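Local coordinates for protein amine oxidase (Emericella nidulans, PDB 3PGB) that probably oxidises primary amines with copper and topaquinone, and is a glycoprotein that also binds calcium, at residues F580-R588 against S675-N684. Residues are numbered along the deposited sequence; the frame is centred on the assembly and turned at random.
Sequences FIHSEDEAR and STFFNGESLN. With CA (calcium ion), chain E; NAG (2-acetamido-2-deoxy-beta-D-glucopyranose), chain C.
Glu584 reaches across from the 580-588 loop to a calcium site whose remaining protein ligands, Phe677 O, the side chain of Asn679 and Glu681 OE1, all come from the 675-684 loop: a worked example of how a metal joins two loops distant in sequence, here in the enzyme domain of a copper amine oxidase. The Glu584 chain runs extended beyond CG (chi2 -179°), which carries both carboxylate oxygens to the ion, with OE1 at 2.5 Å from the calcium; two waters complete the seven ligand atoms. Asn679 N donates to OE1 almost in line with the C-O bond, and Glu681 N more weakly. The calcium therefore shares this oxygen with backbone donors. In the second shell, Glu584 OE2 bonds Arg650 N on the neighbouring strand 646-650, and Glu681 OE1 has His652 as its second partner.

Next to Glu584 in the chain, the backbones form a single beta bridge at Ser583 and Ser682, with Glu584 N bonded to Glu681 O at 2.9 Å. Here Leu683 crosses the Glu584 side chain at about a right angle, its CD2 4.0 Å from Glu584 CG, while CD1 packs on Ala587 CB at 3.6 Å and touches Ile581 CG2. Beside the site, Arg588 lies over one face of the Phe678 ring, its CD 3.8 Å from the centroid in a CH-pi contact. A bend at chi3 (80°) turns the guanidinium to within 16° of the ring plane, giving an off-centre cation-pi contact, and Gln647 holds Arg588 NE. Past the bridge, Asn684 carries an N-linked sugar and its OD1 accepts from Gln604. Between the loops, water 3 accepts from Gly680 N and donates to Asp585 OD1 at 2.7 Å.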
ATOM      1  N   PHE A 580      25.145   8.493  -8.393  1.00 22.22           N
ATOM      2  CA  PHE A 580      24.731   7.698  -9.540  1.00 22.20           C
ATOM      3  C   PHE A 580      25.344   6.309  -9.439  1.00 22.10           C
ATOM      4  O   PHE A 580      26.498   6.174  -9.037  1.00 22.30           O
ATOM      5  CB  PHE A 580      25.195   8.355 -10.837  1.00 22.25           C
ATOM      6  CG  PHE A 580      24.586   9.702 -11.094  1.00 22.65           C
ATOM      7  CD1 PHE A 580      23.274   9.811 -11.540  1.00 23.28           C
ATOM      8  CD2 PHE A 580      25.328  10.861 -10.915  1.00 23.52           C
ATOM      9  CE1 PHE A 580      22.704  11.060 -11.792  1.00 23.75           C
ATOM     10  CE2 PHE A 580      24.770  12.116 -11.165  1.00 23.97           C
ATOM     11  CZ  PHE A 580      23.453  12.215 -11.603  1.00 24.04           C
ATOM     12  N   ILE A 581      24.582   5.280  -9.789  1.00 22.05           N
ATOM     13  CA  ILE A 581      25.145   3.940  -9.933  1.00 22.08           C
ATOM     14  C   ILE A 581      26.012   3.952 -11.187  1.00 22.37           C
ATOM     15  O   ILE A 581      25.531   4.254 -12.272  1.00 22.49           O
ATOM     16  CB  ILE A 581      24.054   2.857 -10.035  1.00 21.97           C
ATOM     17  CG1 ILE A 581      23.335   2.712  -8.693  1.00 21.72           C
ATOM     18  CG2 ILE A 581      24.659   1.515 -10.446  1.00 22.00           C
ATOM     19  CD1 ILE A 581      22.247   1.659  -8.687  1.00 21.44           C
ATOM     20  N   HIS A 582      27.297   3.657 -11.029  1.00 22.87           N
ATOM     21  CA  HIS A 582      28.252   3.768 -12.134  1.00 23.32           C
ATOM     22  C   HIS A 582      28.379   2.486 -12.941  1.00 23.33           C
ATOM     23  O   HIS A 582      28.667   2.526 -14.139  1.00 23.29           O
ATOM     24  CB  HIS A 582      29.637   4.133 -11.606  1.00 23.53           C
ATOM     25  CG  HIS A 582      29.697   5.474 -10.955  1.00 24.97           C
ATOM     26  ND1 HIS A 582      29.450   6.644 -11.642  1.00 26.01           N
ATOM     27  CD2 HIS A 582      29.990   5.836  -9.685  1.00 26.51           C
ATOM     28  CE1 HIS A 582      29.582   7.669 -10.820  1.00 26.84           C
ATOM     29  NE2 HIS A 582      29.909   7.206  -9.626  1.00 27.41           N
ATOM     30  N   SER A 583      28.174   1.353 -12.277  1.00 23.31           N
ATOM     31  CA  SER A 583      28.521   0.064 -12.845  1.00 23.44           C
ATOM     32  C   SER A 583      27.651  -1.058 -12.281  1.00 23.47           C
ATOM     33  O   SER A 583      27.046  -0.920 -11.217  1.00 23.69           O
ATOM     34  CB  SER A 583      30.014  -0.201 -12.586  1.00 23.48           C
ATOM     35  OG  SER A 583      30.243  -1.436 -11.927  1.00 23.65           O
ATOM     36  N   GLU A 584      27.602  -2.169 -13.007  1.00 23.35           N
ATOM     37  CA  GLU A 584      26.912  -3.370 -12.553  1.00 23.18           C
ATOM     38  C   GLU A 584      27.506  -3.981 -11.275  1.00 23.40           C
ATOM     39  O   GLU A 584      26.874  -4.834 -10.644  1.00 23.41           O
ATOM     40  CB  GLU A 584      26.918  -4.420 -13.661  1.00 22.99           C
ATOM     41  CG  GLU A 584      26.011  -4.086 -14.833  1.00 22.50           C
ATOM     42  CD  GLU A 584      26.025  -5.152 -15.915  1.00 21.58           C
ATOM     43  OE1 GLU A 584      27.008  -5.925 -15.990  1.00 21.46           O
ATOM     44  OE2 GLU A 584      25.059  -5.218 -16.704  1.00 19.44           O
ATOM     45  N   ASP A 585      28.716  -3.566 -10.901  1.00 23.47           N
ATOM     46  CA  ASP A 585      29.344  -4.062  -9.678  1.00 23.72           C
ATOM     47  C   ASP A 585      28.583  -3.599  -8.433  1.00 23.67           C
ATOM     48  O   ASP A 585      28.576  -4.300  -7.418  1.00 23.77           O
ATOM     49  CB  ASP A 585      30.816  -3.624  -9.587  1.00 23.80           C
ATOM     50  CG  ASP A 585      31.676  -4.193 -10.711  1.00 24.39           C
ATOM     51  OD1 ASP A 585      31.424  -5.337 -11.155  1.00 25.27           O
ATOM     52  OD2 ASP A 585      32.619  -3.494 -11.146  1.00 24.61           O
ATOM     53  N   GLU A 586      27.931  -2.440  -8.532  1.00 23.36           N
ATOM     54  CA  GLU A 586      27.224  -1.818  -7.406  1.00 23.35           C
ATOM     55  C   GLU A 586      25.724  -1.664  -7.704  1.00 22.78           C
ATOM     56  O   GLU A 586      25.064  -0.761  -7.182  1.00 22.90           O
ATOM     57  CB  GLU A 586      27.858  -0.450  -7.093  1.00 23.57           C
ATOM     58  CG  GLU A 586      27.849   0.515  -8.280  1.00 25.20           C
ATOM     59  CD  GLU A 586      28.550   1.836  -8.010  1.00 27.77           C
ATOM     60  OE1 GLU A 586      29.368   2.244  -8.864  1.00 29.22           O
ATOM     61  OE2 GLU A 586      28.279   2.476  -6.967  1.00 30.37           O
ATOM     62  N   ALA A 587      25.185  -2.561  -8.526  1.00 22.15           N
ATOM     63  CA  ALA A 587      23.824  -2.421  -9.046  1.00 21.70           C
ATOM     64  C   ALA A 587      22.823  -3.428  -8.466  1.00 21.25           C
ATOM     65  O   ALA A 587      21.742  -3.595  -9.015  1.00 20.99           O
ATOM     66  CB  ALA A 587      23.842  -2.517 -10.566  1.00 21.36           C
ATOM     67  N   ARG A 588      23.174  -4.086  -7.369  1.00 21.02           N
ATOM     68  CA  ARG A 588      22.266  -5.024  -6.714  1.00 21.12           C
ATOM     69  C   ARG A 588      22.020  -4.542  -5.289  1.00 21.23           C
ATOM     70  O   ARG A 588      22.874  -4.690  -4.413  1.00 20.99           O
ATOM     71  CB  ARG A 588      22.843  -6.443  -6.706  1.00 21.09           C
ATOM     72  CG  ARG A 588      23.097  -7.014  -8.080  1.00 21.15           C
ATOM     73  CD  ARG A 588      23.621  -8.442  -8.003  1.00 21.59           C
ATOM     74  NE  ARG A 588      22.555  -9.419  -7.784  1.00 22.14           N
ATOM     75  CZ  ARG A 588      22.753 -10.722  -7.581  1.00 22.73           C
ATOM     76  NH1 ARG A 588      23.982 -11.228  -7.566  1.00 22.70           N
ATOM     77  NH2 ARG A 588      21.712 -11.528  -7.391  1.00 23.23           N
ATOM     78  N   SER A 675      22.870 -14.493 -12.131  1.00 18.10           N
ATOM     79  CA  SER A 675      24.163 -13.987 -11.610  1.00 18.16           C
ATOM     80  C   SER A 675      25.134 -13.529 -12.690  1.00 17.62           C
ATOM     81  O   SER A 675      25.872 -12.563 -12.491  1.00 17.48           O
ATOM     82  CB  SER A 675      24.877 -15.040 -10.757  1.00 18.08           C
ATOM     83  OG  SER A 675      24.335 -15.060  -9.456  1.00 19.55           O
ATOM     84  N   THR A 676      25.125 -14.233 -13.820  1.00 17.10           N
ATOM     85  CA  THR A 676      26.091 -14.019 -14.895  1.00 16.74           C
ATOM     86  C   THR A 676      25.812 -12.744 -15.695  1.00 16.70           C
ATOM     87  O   THR A 676      26.628 -12.338 -16.512  1.00 16.66           O
ATOM     88  CB  THR A 676      26.127 -15.240 -15.859  1.00 16.79           C
ATOM     89  OG1 THR A 676      24.904 -15.314 -16.599  1.00 16.47           O
ATOM     90  CG2 THR A 676      26.325 -16.552 -15.080  1.00 15.76           C
ATOM     91  N   PHE A 677      24.663 -12.112 -15.452  1.00 16.88           N
ATOM     92  CA  PHE A 677      24.342 -10.812 -16.058  1.00 16.86           C
ATOM     93  C   PHE A 677      25.280  -9.716 -15.555  1.00 16.93           C
ATOM     94  O   PHE A 677      25.447  -8.694 -16.221  1.00 16.71           O
ATOM     95  CB  PHE A 677      22.902 -10.386 -15.726  1.00 16.72           C
ATOM     96  CG  PHE A 677      21.828 -11.112 -16.501  1.00 16.47           C
ATOM     97  CD1 PHE A 677      22.032 -12.389 -17.037  1.00 16.46           C
ATOM     98  CD2 PHE A 677      20.574 -10.517 -16.654  1.00 15.91           C
ATOM     99  CE1 PHE A 677      21.013 -13.042 -17.730  1.00 15.98           C
ATOM    100  CE2 PHE A 677      19.554 -11.158 -17.340  1.00 16.05           C
ATOM    101  CZ  PHE A 677      19.774 -12.428 -17.882  1.00 16.61           C
ATOM    102  N   PHE A 678      25.867  -9.927 -14.376  1.00 17.13           N
ATOM    103  CA  PHE A 678      26.678  -8.909 -13.705  1.00 17.36           C
ATOM    104  C   PHE A 678      28.169  -9.131 -13.961  1.00 17.65           C
ATOM    105  O   PHE A 678      28.831  -9.920 -13.273  1.00 17.45           O
ATOM    106  CB  PHE A 678      26.344  -8.882 -12.211  1.00 17.35           C
ATOM    107  CG  PHE A 678      24.894  -8.615 -11.944  1.00 17.36           C
ATOM    108  CD1 PHE A 678      24.434  -7.313 -11.760  1.00 17.27           C
ATOM    109  CD2 PHE A 678      23.976  -9.654 -11.952  1.00 16.65           C
ATOM    110  CE1 PHE A 678      23.081  -7.061 -11.555  1.00 17.11           C
ATOM    111  CE2 PHE A 678      22.631  -9.411 -11.748  1.00 17.00           C
ATOM    112  CZ  PHE A 678      22.179  -8.110 -11.548  1.00 16.74           C
ATOM    113  N   ASN A 679      28.666  -8.424 -14.978  1.00 17.85           N
ATOM    114  CA  ASN A 679      30.052  -8.505 -15.431  1.00 17.85           C
ATOM    115  C   ASN A 679      30.628  -7.103 -15.620  1.00 17.83           C
ATOM    116  O   ASN A 679      31.243  -6.798 -16.644  1.00 17.59           O
ATOM    117  CB  ASN A 679      30.146  -9.317 -16.737  1.00 18.00           C
ATOM    118  CG  ASN A 679      29.325  -8.715 -17.868  1.00 17.78           C
ATOM    119  OD1 ASN A 679      28.348  -8.003 -17.625  1.00 17.94           O
ATOM    120  ND2 ASN A 679      29.717  -8.998 -19.106  1.00 16.71           N
ATOM    121  N   GLY A 680      30.396  -6.248 -14.626  1.00 18.06           N
ATOM    122  CA  GLY A 680      31.063  -4.945 -14.528  1.00 18.14           C
ATOM    123  C   GLY A 680      30.815  -3.925 -15.628  1.00 18.12           C
ATOM    124  O   GLY A 680      31.595  -2.987 -15.775  1.00 18.32           O
ATOM    125  N   GLU A 681      29.735  -4.090 -16.388  1.00 18.06           N
ATOM    126  CA  GLU A 681      29.401  -3.150 -17.454  1.00 18.31           C
ATOM    127  C   GLU A 681      28.923  -1.817 -16.893  1.00 18.45           C
ATOM    128  O   GLU A 681      28.324  -1.761 -15.814  1.00 18.55           O
ATOM    129  CB  GLU A 681      28.322  -3.721 -18.372  1.00 18.55           C
ATOM    130  CG  GLU A 681      28.752  -4.925 -19.177  1.00 19.19           C
ATOM    131  CD  GLU A 681      27.707  -5.341 -20.186  1.00 20.34           C
ATOM    132  OE1 GLU A 681      26.727  -6.013 -19.790  1.00 21.00           O
ATOM    133  OE2 GLU A 681      27.867  -5.006 -21.379  1.00 21.52           O
ATOM    134  N   SER A 682      29.178  -0.747 -17.640  1.00 18.52           N
ATOM    135  CA  SER A 682      28.830   0.598 -17.206  1.00 18.69           C
ATOM    136  C   SER A 682      27.331   0.835 -17.321  1.00 18.82           C
ATOM    137  O   SER A 682      26.694   0.442 -18.304  1.00 18.89           O
ATOM    138  CB  SER A 682      29.582   1.644 -18.032  1.00 18.77           C
ATOM    139  OG  SER A 682      29.214   2.962 -17.657  1.00 19.50           O
ATOM    140  N   LEU A 683      26.774   1.477 -16.300  1.00 19.01           N
ATOM    141  CA  LEU A 683      25.370   1.868 -16.294  1.00 19.03           C
ATOM    142  C   LEU A 683      25.260   3.394 -16.261  1.00 19.10           C
ATOM    143  O   LEU A 683      24.220   3.938 -15.887  1.00 19.18           O
ATOM    144  CB  LEU A 683      24.644   1.236 -15.096  1.00 19.03           C
ATOM    145  CG  LEU A 683      24.679  -0.296 -14.998  1.00 18.68           C
ATOM    146  CD1 LEU A 683      24.102  -0.756 -13.673  1.00 17.80           C
ATOM    147  CD2 LEU A 683      23.942  -0.954 -16.164  1.00 18.09           C
ATOM    148  N   ASN A 684      26.331   4.080 -16.664  1.00 19.25           N
ATOM    149  CA  ASN A 684      26.307   5.537 -16.797  1.00 19.45           C
ATOM    150  C   ASN A 684      25.866   5.954 -18.199  1.00 19.17           C
ATOM    151  O   ASN A 684      26.632   5.857 -19.148  1.00 19.05           O
ATOM    152  CB  ASN A 684      27.675   6.138 -16.490  1.00 19.71           C
ATOM    153  CG  ASN A 684      27.640   7.653 -16.429  1.00 20.78           C
ATOM    154  OD1 ASN A 684      26.849   8.233 -15.686  1.00 21.19           O
ATOM    155  ND2 ASN A 684      28.496   8.301 -17.207  1.00 23.49           N
TER
HETATM  156 CA    CA E 902      26.135  -7.266 -17.892  1.00 16.39          CA
HETATM  157  C1  NAG C   1      28.524   9.740 -17.207  1.00 27.91           C
HETATM  158  C2  NAG C   1      29.908  10.201 -17.627  1.00 29.61           C
HETATM  159  C3  NAG C   1      29.936  11.721 -17.534  1.00 29.96           C
HETATM  160  C4  NAG C   1      28.869  12.336 -18.436  1.00 30.37           C
HETATM  161  C5  NAG C   1      27.511  11.644 -18.281  1.00 29.51           C
HETATM  162  C6  NAG C   1      26.687  11.863 -19.538  1.00 29.69           C
HETATM  163  C7  NAG C   1      32.037   9.035 -17.189  1.00 31.45           C
HETATM  164  C8  NAG C   1      32.960   8.491 -16.134  1.00 31.05           C
HETATM  165  N2  NAG C   1      30.913   9.615 -16.751  1.00 30.67           N
HETATM  166  O3  NAG C   1      31.209  12.188 -17.913  1.00 29.09           O
HETATM  167  O4  NAG C   1      28.708  13.706 -18.104  1.00 32.11           O
HETATM  168  O5  NAG C   1      27.560  10.244 -18.101  1.00 28.68           O
HETATM  169  O6  NAG C   1      25.843  12.955 -19.301  1.00 30.91           O
HETATM  170  O7  NAG C   1      32.341   8.936 -18.379  1.00 32.27           O
HETATM  171  O   HOH W   1      23.247   3.997 -13.399  1.00 15.23           O
HETATM  172  O   HOH W   2      30.723   4.567 -15.619  1.00 34.60           O
HETATM  173  O   HOH W   3      29.211  -6.620 -11.973  1.00 10.80           O
HETATM  174  O   HOH W   4      23.453 -14.091  -6.962  1.00  9.93           O
HETATM  175  O   HOH W   5      26.075  -9.141 -19.337  1.00  7.09           O
HETATM  176  O   HOH W   6      23.842  -7.174 -18.702  1.00 10.68           O